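NADH oxidoreductase (Mesorhizobium loti, PDB 3PI7) probably binds NADPH and acts as a quinone reductase-like oxidoreductase, pairing a GroES-like domain with a Rossmann-fold nucleotide-binding domain. Local coordinates at residues E34-Q39 / A67-Q72; V52-N57 / V108-G113; S175-L180 / I260-L265. All coordinates share one frame; numbering follows the deposited sequence.

Contact 1: residues E34-Q39 / A67-Q72; sequences EPYLEQ and AFIKGQ
At the start of the two-stranded antiparallel sheet of strands 10-16 and 37-43, Y36 and L37 pack against the C-terminal end of helix 63-69. K70 lies over one face of the Y36 ring in a CH-pi contact, its CG 3.9 Å from the ring centroid and 15° off the normal; P35 CB covers the opposite face, so the ring is held between a proline and a lysine chain. Bends at chi3 and chi4 bring K70 NZ to 3.6 Å from Y36 OH. The hydroxyl is hydrogen-bonded to E31, while K70 NZ bonds to G27 O and has a long, weak ion pair with E31. Beside the ring, I69 CD1 touches Y36 CB at 4.0 Å and L37 CD1 at 3.9 Å; the L37 and I69 side chains meet at about a right angle, and L16 also packs on both. A water joins the backbones, donating to Y36 O and to I69 O, each at 2.8 Å. I69 O also accepts from R77 NH1. Just beyond, G71 has positive phi, and its N bonds to F68 O while Q72 N bonds to A67 O: the helix ends in a Schellman motif.

Contact 2: residues V52-N57 / V108-G113; sequences VLIKVN and VAFATG
I54 pushes its CD1 methyl onto one face of the F110 ring, and the aromatic plate is the broad surface on which the contact is built. The methyl does not sit over the middle: it lies 3.6 Å from F110 CG, nearer the ring's root, and 23° off the normal through the centroid, which makes a CH-pi contact. The other branch of the isoleucine, CG2, reaches farther along the ring, to 3.7 Å from F110 CE1. Both methyls lie on the same side of the ring plane, CD1 near the ring's root and CG2 beyond the CD1-CE1 rim, and the two side chains run antiparallel, overlapping along their lengths. At chi1 65° the F110 ring stands out from its own strand with this face toward I54. No backbone hydrogen bond joins the segments: strands 51-56 and 107-111 both pair with strand 86-94 in the curled sheet of the GroES-like domain, and their local axes pass 9.5 Å apart at 113°, so they meet through side chains in the interior. At the far end of the ring V56 CG2 comes obliquely to F110 CZ at 3.9 Å, its side chain crossing the phenylalanine at about a right angle. T112 CG2, from the ring's own segment, fills the edge in plane. Toward the ring's root, V108 CG2 reaches I54 CG1 at a looser 4.3 Å. I91 of the intervening strand touches both I54 and V108, and C131 packs on V108 and F110; A124 and A126 of strand 123-127 rest on F110 and I54 respectively.

Contact 3: residues S175-L180 / I260-L265; sequences SQLCKL and IIYGRL
S175 and Y262 share a water: it lies 2.6 Å from S175 OG and donates to Y262 OH at 2.9 Å. S175 is also the N-cap of helix 176-188, its OG accepting from C178 N at 3.3 Å with an N-H...O angle of 162°, and it has a further hydrogen-bond partner in A172 O. Two residues on, L177 turns toward the tyrosine. Its chi1 of 176° points the branch away from the backbone N, and CD2 meets Y262 CE2 at 3.4 Å, a tight, oblique approach; N149 packs on the same leucine. In one of its two conformers C178 places SG 3.7 Å from Y262 OH, a doubtful contact. Y262 stands just after strand 258-261 of the parallel sheet, and its ring reaches across to the first turn of the helix; M156 and L238 also touch the tyrosine side chain. Helix 176-188 follows strand 167-170 in a beta-alpha unit of the Rossmann fold, and its N-terminal end, near the C-terminal end of strand 258-261, is probably where the dinucleotide binds, as in relatives. Helix start and strand end are thus joined by a water-mediated polar link and, directly, by the apolar L177-Y262 contact.

Contacts 1 and 2 interlock along the chain: their segments alternate, with strand 37-43 followed directly by strand 51-56, and their centres lie 20 Å apart with nearest atoms about 7 Å. Contact 2 belongs to the GroES-like domain, whereas contact 3 lies in the Rossmann domain, in series after both others. Its centre is 21 Å from that of contact 1 and 23 Å from that of contact 2, with nearest atoms about 7 Å and 13 Å away. No two of the contacts touch. The potassium ion, bound by D19 and Y21, is about 11 Å from the Y36 side chain. The second subunit reaches contact 3, where R264 forms a salt bridge with E274 of that subunit.

Contact 1: residues E34-Q39 / A67-Q72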
ATOM      1  N   GLU A  34     -22.035  -5.760 -28.311  1.00 14.80           N
ATOM      2  CA  GLU A  34     -22.183  -7.062 -28.969  1.00 13.20           C
ATOM      3  C   GLU A  34     -21.123  -8.085 -28.610  1.00 16.27           C
ATOM      4  O   GLU A  34     -21.480  -9.264 -28.590  1.00 16.74           O
ATOM      5  CB  GLU A  34     -22.259  -6.915 -30.488  1.00 13.85           C
ATOM      6  CG  GLU A  34     -23.474  -6.131 -30.953  1.00 16.58           C
ATOM      7  CD  GLU A  34     -23.326  -4.621 -31.005  1.00 29.69           C
ATOM      8  OE1 GLU A  34     -22.302  -4.081 -30.522  1.00 23.18           O
ATOM      9  OE2 GLU A  34     -24.283  -3.970 -31.479  1.00 26.77           O
ATOM     10  N   PRO A  35     -19.858  -7.744 -28.288  1.00 16.00           N
ATOM     11  CA  PRO A  35     -18.917  -8.811 -27.876  1.00 15.65           C
ATOM     12  C   PRO A  35     -19.270  -9.396 -26.500  1.00 17.45           C
ATOM     13  O   PRO A  35     -18.898 -10.533 -26.183  1.00 17.85           O
ATOM     14  CB  PRO A  35     -17.576  -8.068 -27.744  1.00 16.95           C
ATOM     15  CG  PRO A  35     -17.752  -6.745 -28.416  1.00 22.65           C
ATOM     16  CD  PRO A  35     -19.195  -6.417 -28.292  1.00 17.93           C
ATOM     17  N   TYR A  36     -20.023  -8.636 -25.703  1.00 13.58           N
ATOM     18  CA  TYR A  36     -20.237  -8.921 -24.278  1.00 13.31           C
ATOM     19  C   TYR A  36     -21.636  -9.252 -23.897  1.00 17.29           C
ATOM     20  O   TYR A  36     -21.844  -9.906 -22.870  1.00 16.13           O
ATOM     21  CB  TYR A  36     -19.818  -7.693 -23.451  1.00 13.89           C
ATOM     22  CG  TYR A  36     -18.465  -7.165 -23.844  1.00 15.83           C
ATOM     23  CD1 TYR A  36     -17.328  -7.953 -23.711  1.00 17.51           C
ATOM     24  CD2 TYR A  36     -18.328  -5.908 -24.437  1.00 17.52           C
ATOM     25  CE1 TYR A  36     -16.080  -7.497 -24.138  1.00 18.61           C
ATOM     26  CE2 TYR A  36     -17.087  -5.454 -24.890  1.00 19.30           C
ATOM     27  CZ  TYR A  36     -15.968  -6.249 -24.732  1.00 23.36           C
ATOM     28  OH  TYR A  36     -14.737  -5.794 -25.138  1.00 26.85           O
ATOM     29  N   LEU A  37     -22.619  -8.745 -24.662  1.00 14.39           N
ATOM     30  CA  LEU A  37     -24.008  -8.941 -24.295  1.00 13.27           C
ATOM     31  C   LEU A  37     -24.835  -9.199 -25.516  1.00 16.69           C
ATOM     32  O   LEU A  37     -24.523  -8.684 -26.596  1.00 15.08           O
ATOM     33  CB  LEU A  37     -24.534  -7.674 -23.587  1.00 13.65           C
ATOM     34  CG  LEU A  37     -23.938  -7.324 -22.220  1.00 16.44           C
ATOM     35  CD1 LEU A  37     -24.415  -5.973 -21.768  1.00 17.35           C
ATOM     36  CD2 LEU A  37     -24.320  -8.359 -21.179  1.00 13.37           C
ATOM     37  N   GLU A  38     -25.880  -9.990 -25.344  1.00 12.69           N
ATOM     38  CA  GLU A  38     -26.828 -10.254 -26.408  1.00 13.81           C
ATOM     39  C   GLU A  38     -28.214 -10.094 -25.841  1.00 17.98           C
ATOM     40  O   GLU A  38     -28.480 -10.497 -24.698  1.00 17.98           O
ATOM     41  CB  GLU A  38     -26.646 -11.637 -27.024  1.00 16.04           C
ATOM     42  CG  GLU A  38     -26.777 -12.811 -26.070  1.00 21.22           C
ATOM     43  CD  GLU A  38     -26.797 -14.168 -26.746  1.00 43.05           C
ATOM     44  OE1 GLU A  38     -27.295 -14.256 -27.889  1.00 34.86           O
ATOM     45  OE2 GLU A  38     -26.322 -15.148 -26.131  1.00 40.91           O
ATOM     46  N   GLN A  39     -29.084  -9.467 -26.622  1.00 15.93           N
ATOM     47  CA  GLN A  39     -30.465  -9.311 -26.205  1.00 15.19           C
ATOM     48  C   GLN A  39     -31.124 -10.656 -26.415  1.00 18.77           C
ATOM     49  O   GLN A  39     -30.966 -11.269 -27.471  1.00 20.22           O
ATOM     50  CB  GLN A  39     -31.151  -8.185 -26.995  1.00 17.71           C
ATOM     51  CG  GLN A  39     -32.580  -7.930 -26.485  1.00 28.42           C
ATOM     52  CD  GLN A  39     -33.342  -6.986 -27.362  1.00 41.73           C
ATOM     53  OE1 GLN A  39     -32.831  -5.939 -27.790  1.00 40.69           O
ATOM     54  NE2 GLN A  39     -34.595  -7.328 -27.621  1.00 32.78           N
ATOM     55  N   ALA A  67     -16.806  -3.074 -16.522  1.00 13.90           N
ATOM     56  CA  ALA A  67     -15.695  -3.971 -16.195  1.00 13.42           C
ATOM     57  C   ALA A  67     -16.193  -5.401 -16.083  1.00 15.27           C
ATOM     58  O   ALA A  67     -15.549  -6.338 -16.565  1.00 14.70           O
ATOM     59  CB  ALA A  67     -15.064  -3.535 -14.860  1.00 14.27           C
ATOM     60  N   PHE A  68     -17.365  -5.582 -15.434  1.00 12.37           N
ATOM     61  CA  PHE A  68     -17.896  -6.915 -15.233  1.00 10.81           C
ATOM     62  C   PHE A  68     -18.235  -7.624 -16.539  1.00 12.23           C
ATOM     63  O   PHE A  68     -17.887  -8.801 -16.674  1.00 12.74           O
ATOM     64  CB  PHE A  68     -19.113  -6.861 -14.300  1.00 11.51           C
ATOM     65  CG  PHE A  68     -19.794  -8.194 -14.160  1.00 12.01           C
ATOM     66  CD1 PHE A  68     -19.217  -9.208 -13.411  1.00 13.84           C
ATOM     67  CD2 PHE A  68     -21.014  -8.440 -14.792  1.00 10.79           C
ATOM     68  CE1 PHE A  68     -19.867 -10.439 -13.251  1.00 14.70           C
ATOM     69  CE2 PHE A  68     -21.651  -9.678 -14.652  1.00 13.50           C
ATOM     70  CZ  PHE A  68     -21.061 -10.676 -13.903  1.00 13.29           C
ATOM     71  N   ILE A  69     -18.935  -6.963 -17.478  1.00 11.00           N
ATOM     72  CA  ILE A  69     -19.354  -7.643 -18.725  1.00 11.66           C
ATOM     73  C   ILE A  69     -18.112  -8.007 -19.589  1.00 15.23           C
ATOM     74  O   ILE A  69     -18.107  -9.017 -20.313  1.00 14.82           O
ATOM     75  CB  ILE A  69     -20.424  -6.832 -19.510  1.00 14.44           C
ATOM     76  CG1 ILE A  69     -19.854  -5.522 -20.110  1.00 14.16           C
ATOM     77  CG2 ILE A  69     -21.620  -6.535 -18.590  1.00 13.95           C
ATOM     78  CD1 ILE A  69     -20.795  -4.730 -20.992  1.00 17.05           C
ATOM     79  N   LYS A  70     -17.042  -7.230 -19.412  1.00 13.29           N
ATOM     80  CA  LYS A  70     -15.782  -7.445 -20.111  1.00 14.55           C
ATOM     81  C   LYS A  70     -14.959  -8.548 -19.463  1.00 19.54           C
ATOM     82  O   LYS A  70     -13.919  -8.893 -19.998  1.00 17.93           O
ATOM     83  CB  LYS A  70     -14.984  -6.141 -20.144  1.00 15.78           C
ATOM     84  CG  LYS A  70     -15.578  -5.131 -21.129  1.00 17.44           C
ATOM     85  CD  LYS A  70     -14.905  -3.765 -20.986  1.00 24.31           C
ATOM     86  CE  LYS A  70     -14.583  -3.207 -22.345  1.00 39.47           C
ATOM     87  NZ  LYS A  70     -13.196  -3.542 -22.762  1.00 41.46           N
ATOM     88  N   GLY A  71     -15.426  -9.096 -18.334  1.00 16.83           N
ATOM     89  CA  GLY A  71     -14.710 -10.131 -17.574  1.00 15.99           C
ATOM     90  C   GLY A  71     -13.484  -9.585 -16.844  1.00 18.61           C
ATOM     91  O   GLY A  71     -12.539 -10.320 -16.557  1.00 19.58           O
ATOM     92  N   GLN A  72     -13.501  -8.284 -16.564  1.00 15.91           N
ATOM     93  CA  GLN A  72     -12.420  -7.502 -15.971  1.00 16.98           C
ATOM     94  C   GLN A  72     -12.742  -6.996 -14.558  1.00 21.04           C
ATOM     95  O   GLN A  72     -12.043  -6.123 -14.029  1.00 22.09           O
ATOM     96  CB  GLN A  72     -12.099  -6.325 -16.895  1.00 17.61           C
ATOM     97  CG  GLN A  72     -11.458  -6.834 -18.189  1.00 20.13           C
ATOM     98  CD  GLN A  72     -11.328  -5.828 -19.297  1.00 24.20           C
ATOM     99  OE1 GLN A  72     -11.151  -6.190 -20.447  1.00 24.36           O
ATOM    100  NE2 GLN A  72     -11.439  -4.559 -19.001  1.00 22.65           N
TER
HETATM  101  O   HOH W   1     -19.770 -10.938 -21.387  1.00 15.83           O

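Contact 2: residues V52-N57 / V108-G113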
ATOM      1  N   VAL A  52     -35.400 -11.919  -3.434  1.00 11.40           N
ATOM      2  CA  VAL A  52     -36.604 -11.351  -3.971  1.00 11.12           C
ATOM      3  C   VAL A  52     -36.461 -11.236  -5.474  1.00 13.63           C
ATOM      4  O   VAL A  52     -35.345 -11.097  -5.992  1.00 12.04           O
ATOM      5  CB  VAL A  52     -36.950  -9.982  -3.323  1.00 13.18           C
ATOM      6  CG1 VAL A  52     -37.344 -10.162  -1.864  1.00 13.66           C
ATOM      7  CG2 VAL A  52     -35.780  -8.995  -3.472  1.00 12.58           C
ATOM      8  N   LEU A  53     -37.584 -11.332  -6.156  1.00  9.68           N
ATOM      9  CA  LEU A  53     -37.657 -11.156  -7.604  1.00 10.18           C
ATOM     10  C   LEU A  53     -38.218  -9.777  -7.837  1.00 13.07           C
ATOM     11  O   LEU A  53     -39.336  -9.457  -7.378  1.00 12.65           O
ATOM     12  CB  LEU A  53     -38.568 -12.228  -8.223  1.00  9.68           C
ATOM     13  CG  LEU A  53     -38.656 -12.166  -9.724  1.00 12.30           C
ATOM     14  CD1 LEU A  53     -37.309 -12.547 -10.383  1.00 11.96           C
ATOM     15  CD2 LEU A  53     -39.774 -13.006 -10.239  1.00 16.19           C
ATOM     16  N   ILE A  54     -37.456  -8.956  -8.528  1.00 10.66           N
ATOM     17  CA  ILE A  54     -37.843  -7.568  -8.761  1.00  8.96           C
ATOM     18  C   ILE A  54     -38.219  -7.327 -10.214  1.00 12.46           C
ATOM     19  O   ILE A  54     -37.423  -7.635 -11.113  1.00 11.27           O
ATOM     20  CB  ILE A  54     -36.677  -6.638  -8.350  1.00 10.56           C
ATOM     21  CG1 ILE A  54     -36.257  -6.839  -6.858  1.00 11.14           C
ATOM     22  CG2 ILE A  54     -37.044  -5.183  -8.574  1.00 11.28           C
ATOM     23  CD1 ILE A  54     -34.861  -6.968  -6.702  1.00 19.13           C
ATOM     24  N   LYS A  55     -39.366  -6.657 -10.433  1.00  9.98           N
ATOM     25  CA  LYS A  55     -39.781  -6.186 -11.735  1.00  9.78           C
ATOM     26  C   LYS A  55     -39.059  -4.878 -11.912  1.00 13.79           C
ATOM     27  O   LYS A  55     -39.389  -3.911 -11.232  1.00 12.73           O
ATOM     28  CB  LYS A  55     -41.319  -6.013 -11.804  1.00 11.61           C
ATOM     29  CG  LYS A  55     -41.760  -5.573 -13.182  1.00 18.46           C
ATOM     30  CD  LYS A  55     -43.280  -5.317 -13.317  1.00 17.36           C
ATOM     31  CE  LYS A  55     -43.570  -5.171 -14.807  1.00 25.41           C
ATOM     32  NZ  LYS A  55     -45.005  -5.437 -15.134  1.00 32.49           N
ATOM     33  N   VAL A  56     -38.029  -4.863 -12.774  1.00 10.68           N
ATOM     34  CA  VAL A  56     -37.159  -3.713 -12.936  1.00  9.56           C
ATOM     35  C   VAL A  56     -37.828  -2.577 -13.668  1.00 14.83           C
ATOM     36  O   VAL A  56     -38.334  -2.753 -14.790  1.00 15.58           O
ATOM     37  CB  VAL A  56     -35.838  -4.116 -13.662  1.00 11.23           C
ATOM     38  CG1 VAL A  56     -34.888  -2.939 -13.706  1.00 10.90           C
ATOM     39  CG2 VAL A  56     -35.175  -5.312 -12.985  1.00 10.38           C
ATOM     40  N   ASN A  57     -37.777  -1.387 -13.033  1.00 11.51           N
ATOM     41  CA  ASN A  57     -38.300  -0.171 -13.622  0.70 13.00           C
ATOM     42  C   ASN A  57     -37.178   0.534 -14.388  1.00 16.24           C
ATOM     43  O   ASN A  57     -37.363   0.889 -15.547  1.00 15.26           O
ATOM     44  CB  ASN A  57     -38.912   0.738 -12.544  0.70 14.88           C
ATOM     45  CG  ASN A  57     -39.444   2.034 -13.105  0.70 30.29           C
ATOM     46  OD1 ASN A  57     -39.916   2.104 -14.242  0.70 32.98           O
ATOM     47  ND2 ASN A  57     -39.437   3.070 -12.302  0.70 24.16           N
ATOM     48  N   VAL A 108     -38.260  -0.880  -4.448  1.00 11.88           N
ATOM     49  CA  VAL A 108     -36.950  -0.879  -3.828  1.00 10.12           C
ATOM     50  C   VAL A 108     -35.857  -0.462  -4.764  1.00 14.09           C
ATOM     51  O   VAL A 108     -35.937  -0.700  -5.973  1.00 15.45           O
ATOM     52  CB  VAL A 108     -36.580  -2.313  -3.286  1.00 13.75           C
ATOM     53  CG1 VAL A 108     -37.468  -2.753  -2.122  1.00 13.21           C
ATOM     54  CG2 VAL A 108     -36.572  -3.361  -4.406  1.00 12.87           C
ATOM     55  N   ALA A 109     -34.810   0.110  -4.191  1.00 12.52           N
ATOM     56  CA  ALA A 109     -33.524   0.240  -4.864  1.00 11.90           C
ATOM     57  C   ALA A 109     -32.857  -1.093  -4.601  1.00 13.12           C
ATOM     58  O   ALA A 109     -33.035  -1.638  -3.500  1.00 12.66           O
ATOM     59  CB  ALA A 109     -32.723   1.382  -4.262  1.00 13.63           C
ATOM     60  N   PHE A 110     -32.152  -1.680  -5.568  1.00  8.84           N
ATOM     61  CA  PHE A 110     -31.570  -2.975  -5.257  1.00  8.44           C
ATOM     62  C   PHE A 110     -30.197  -3.144  -5.885  1.00 12.96           C
ATOM     63  O   PHE A 110     -29.907  -2.514  -6.896  1.00 13.29           O
ATOM     64  CB  PHE A 110     -32.486  -4.120  -5.695  1.00 10.08           C
ATOM     65  CG  PHE A 110     -32.666  -4.194  -7.184  1.00 10.32           C
ATOM     66  CD1 PHE A 110     -33.662  -3.457  -7.819  1.00 12.64           C
ATOM     67  CD2 PHE A 110     -31.862  -5.025  -7.954  1.00 11.04           C
ATOM     68  CE1 PHE A 110     -33.817  -3.510  -9.214  1.00 13.27           C
ATOM     69  CE2 PHE A 110     -31.998  -5.055  -9.343  1.00 11.63           C
ATOM     70  CZ  PHE A 110     -32.985  -4.309  -9.956  1.00 11.65           C
ATOM     71  N   ALA A 111     -29.407  -4.052  -5.312  1.00 11.31           N
ATOM     72  CA  ALA A 111     -28.094  -4.434  -5.804  1.00 13.10           C
ATOM     73  C   ALA A 111     -28.148  -5.942  -5.961  1.00 15.45           C
ATOM     74  O   ALA A 111     -28.564  -6.646  -5.042  1.00 14.44           O
ATOM     75  CB  ALA A 111     -27.001  -3.986  -4.826  1.00 13.91           C
ATOM     76  N   THR A 112     -27.841  -6.428  -7.153  1.00 10.55           N
ATOM     77  CA  THR A 112     -27.965  -7.862  -7.438  1.00 10.49           C
ATOM     78  C   THR A 112     -26.828  -8.679  -6.868  1.00 14.51           C
ATOM     79  O   THR A 112     -27.010  -9.888  -6.646  1.00 13.54           O
ATOM     80  CB  THR A 112     -28.101  -8.073  -8.953  1.00 17.40           C
ATOM     81  OG1 THR A 112     -26.957  -7.502  -9.591  1.00 16.50           O
ATOM     82  CG2 THR A 112     -29.327  -7.415  -9.507  1.00 13.16           C
ATOM     83  N   GLY A 113     -25.685  -8.035  -6.609  1.00 12.29           N
ATOM     84  CA  GLY A 113     -24.509  -8.658  -6.015  1.00 11.85           C
ATOM     85  C   GLY A 113     -24.106  -9.929  -6.721  1.00 15.73           C
ATOM     86  O   GLY A 113     -23.793  -9.903  -7.906  1.00 17.01           O
TER

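Contact 3: residues S175-L180 / I260-L265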
ATOM      1  N   SER A 175     -16.513  11.797 -12.820  1.00 18.68           N
ATOM      2  CA  SER A 175     -17.392  10.636 -12.656  1.00 18.29           C
ATOM      3  C   SER A 175     -18.545  10.958 -11.695  1.00 21.98           C
ATOM      4  O   SER A 175     -18.397  11.851 -10.865  1.00 20.36           O
ATOM      5  CB  SER A 175     -16.593   9.439 -12.154  1.00 20.86           C
ATOM      6  OG  SER A 175     -16.213   9.612 -10.800  1.00 21.73           O
ATOM      7  N   GLN A 176     -19.706  10.269 -11.824  1.00 18.70           N
ATOM      8  CA  GLN A 176     -20.823  10.535 -10.908  1.00 18.95           C
ATOM      9  C   GLN A 176     -20.408  10.394  -9.431  1.00 20.47           C
ATOM     10  O   GLN A 176     -20.796  11.208  -8.595  1.00 20.08           O
ATOM     11  CB  GLN A 176     -22.016   9.619 -11.189  1.00 20.94           C
ATOM     12  CG  GLN A 176     -23.223   9.958 -10.310  1.00 31.48           C
ATOM     13  CD  GLN A 176     -23.691  11.378 -10.546  1.00 53.69           C
ATOM     14  OE1 GLN A 176     -23.562  12.253  -9.674  1.00 49.83           O
ATOM     15  NE2 GLN A 176     -24.130  11.658 -11.771  1.00 37.08           N
ATOM     16  N   LEU A 177     -19.623   9.359  -9.119  1.00 18.78           N
ATOM     17  CA  LEU A 177     -19.167   9.121  -7.757  1.00 17.27           C
ATOM     18  C   LEU A 177     -18.360  10.333  -7.219  1.00 19.19           C
ATOM     19  O   LEU A 177     -18.638  10.835  -6.107  1.00 17.08           O
ATOM     20  CB  LEU A 177     -18.336   7.841  -7.733  1.00 16.75           C
ATOM     21  CG  LEU A 177     -17.677   7.446  -6.419  1.00 21.02           C
ATOM     22  CD1 LEU A 177     -18.665   7.441  -5.249  1.00 22.03           C
ATOM     23  CD2 LEU A 177     -17.051   6.071  -6.552  1.00 23.16           C
ATOM     24  N   CYS A 178     -17.392  10.806  -8.015  1.00 15.57           N
ATOM     25  CA  CYS A 178     -16.569  11.945  -7.600  0.50 16.51           C
ATOM     26  C   CYS A 178     -17.437  13.173  -7.395  1.00 20.62           C
ATOM     27  O   CYS A 178     -17.233  13.910  -6.420  1.00 20.09           O
ATOM     28  CB  CYS A 178     -15.446  12.206  -8.594  0.50 16.69           C
ATOM     29  SG  CYS A 178     -14.130  10.960  -8.548  0.70 19.92           S
ATOM     30  N   LYS A 179     -18.447  13.370  -8.255  1.00 17.98           N
ATOM     31  CA  LYS A 179     -19.338  14.502  -8.091  1.00 17.38           C
ATOM     32  C   LYS A 179     -20.131  14.402  -6.792  1.00 18.10           C
ATOM     33  O   LYS A 179     -20.319  15.420  -6.139  1.00 16.78           O
ATOM     34  CB  LYS A 179     -20.259  14.671  -9.308  1.00 20.32           C
ATOM     35  CG  LYS A 179     -19.451  15.015 -10.562  1.00 24.27           C
ATOM     36  CD  LYS A 179     -20.294  15.571 -11.714  1.00 29.84           C
ATOM     37  CE  LYS A 179     -21.127  14.534 -12.410  1.00 37.84           C
ATOM     38  NZ  LYS A 179     -21.719  15.105 -13.652  1.00 44.41           N
ATOM     39  N   LEU A 180     -20.566  13.197  -6.374  1.00 16.55           N
ATOM     40  CA  LEU A 180     -21.258  13.066  -5.083  1.00 15.75           C
ATOM     41  C   LEU A 180     -20.303  13.413  -3.919  1.00 16.46           C
ATOM     42  O   LEU A 180     -20.699  14.064  -2.951  1.00 15.41           O
ATOM     43  CB  LEU A 180     -21.793  11.636  -4.895  1.00 15.12           C
ATOM     44  CG  LEU A 180     -22.978  11.197  -5.762  1.00 19.97           C
ATOM     45  CD1 LEU A 180     -23.255   9.750  -5.555  1.00 18.05           C
ATOM     46  CD2 LEU A 180     -24.206  12.028  -5.490  1.00 25.14           C
ATOM     47  N   ILE A 260      -5.724   5.135  -2.054  1.00 10.99           N
ATOM     48  CA  ILE A 260      -6.859   4.225  -1.887  1.00 10.44           C
ATOM     49  C   ILE A 260      -7.441   3.922  -3.250  1.00 12.82           C
ATOM     50  O   ILE A 260      -8.059   4.772  -3.877  1.00 13.26           O
ATOM     51  CB  ILE A 260      -7.912   4.807  -0.924  1.00 12.24           C
ATOM     52  CG1 ILE A 260      -7.257   5.139   0.432  1.00 13.40           C
ATOM     53  CG2 ILE A 260      -9.089   3.797  -0.770  1.00 13.79           C
ATOM     54  CD1 ILE A 260      -8.154   5.773   1.481  1.00 18.24           C
ATOM     55  N   ILE A 261      -7.147   2.729  -3.736  1.00  9.80           N
ATOM     56  CA  ILE A 261      -7.540   2.337  -5.095  1.00  9.75           C
ATOM     57  C   ILE A 261      -8.928   1.716  -5.042  1.00 13.09           C
ATOM     58  O   ILE A 261      -9.131   0.765  -4.293  1.00 11.61           O
ATOM     59  CB  ILE A 261      -6.481   1.356  -5.666  1.00 11.63           C
ATOM     60  CG1 ILE A 261      -5.162   2.126  -5.919  1.00 12.46           C
ATOM     61  CG2 ILE A 261      -7.018   0.703  -6.954  1.00 13.06           C
ATOM     62  CD1 ILE A 261      -3.926   1.310  -6.428  1.00 19.87           C
ATOM     63  N   TYR A 262      -9.870   2.214  -5.850  1.00 12.69           N
ATOM     64  CA  TYR A 262     -11.215   1.608  -5.855  1.00 12.87           C
ATOM     65  C   TYR A 262     -11.697   1.315  -7.303  1.00 17.10           C
ATOM     66  O   TYR A 262     -12.791   0.798  -7.503  1.00 16.32           O
ATOM     67  CB  TYR A 262     -12.193   2.493  -5.094  1.00 13.67           C
ATOM     68  CG  TYR A 262     -12.508   3.788  -5.801  1.00 13.58           C
ATOM     69  CD1 TYR A 262     -11.766   4.936  -5.554  1.00 13.46           C
ATOM     70  CD2 TYR A 262     -13.599   3.886  -6.657  1.00 15.21           C
ATOM     71  CE1 TYR A 262     -12.081   6.146  -6.167  1.00 11.81           C
ATOM     72  CE2 TYR A 262     -13.883   5.072  -7.329  1.00 15.86           C
ATOM     73  CZ  TYR A 262     -13.142   6.207  -7.050  1.00 14.98           C
ATOM     74  OH  TYR A 262     -13.460   7.388  -7.642  1.00 15.77           O
ATOM     75  N   GLY A 263     -10.840   1.564  -8.277  1.00 15.58           N
ATOM     76  CA  GLY A 263     -11.125   1.291  -9.684  1.00 15.13           C
ATOM     77  C   GLY A 263      -9.828   1.215 -10.461  1.00 19.53           C
ATOM     78  O   GLY A 263      -8.786   1.657  -9.955  1.00 17.01           O
ATOM     79  N   ARG A 264      -9.887   0.687 -11.696  1.00 16.76           N
ATOM     80  CA  ARG A 264      -8.695   0.533 -12.548  1.00 16.98           C
ATOM     81  C   ARG A 264      -9.044   0.961 -13.953  1.00 20.40           C
ATOM     82  O   ARG A 264      -8.979   0.160 -14.876  1.00 21.00           O
ATOM     83  CB  ARG A 264      -8.176  -0.921 -12.511  1.00 18.34           C
ATOM     84  CG  ARG A 264      -6.697  -1.023 -12.923  1.00 31.21           C
ATOM     85  CD  ARG A 264      -6.287  -2.400 -13.409  1.00 35.52           C
ATOM     86  NE  ARG A 264      -4.923  -2.378 -13.937  1.00 32.95           N
ATOM     87  CZ  ARG A 264      -4.213  -3.460 -14.239  1.00 48.58           C
ATOM     88  NH1 ARG A 264      -4.713  -4.671 -14.026  1.00 40.20           N
ATOM     89  NH2 ARG A 264      -2.974  -3.341 -14.696  1.00 34.30           N
ATOM     90  N   LEU A 265      -9.443   2.227 -14.129  1.00 15.24           N
ATOM     91  CA  LEU A 265      -9.822   2.711 -15.438  1.00 15.02           C
ATOM     92  C   LEU A 265      -8.654   2.681 -16.426  1.00 18.73           C
ATOM     93  O   LEU A 265      -8.893   2.517 -17.619  1.00 19.14           O
ATOM     94  CB  LEU A 265     -10.390   4.122 -15.366  1.00 15.43           C
ATOM     95  CG  LEU A 265     -11.750   4.272 -14.688  1.00 20.84           C
ATOM     96  CD1 LEU A 265     -12.132   5.734 -14.620  1.00 22.63           C
ATOM     97  CD2 LEU A 265     -12.852   3.425 -15.387  1.00 25.17           C
TER
HETATM   98  O   HOH W   2     -15.140   7.355  -9.970  1.00 23.29           O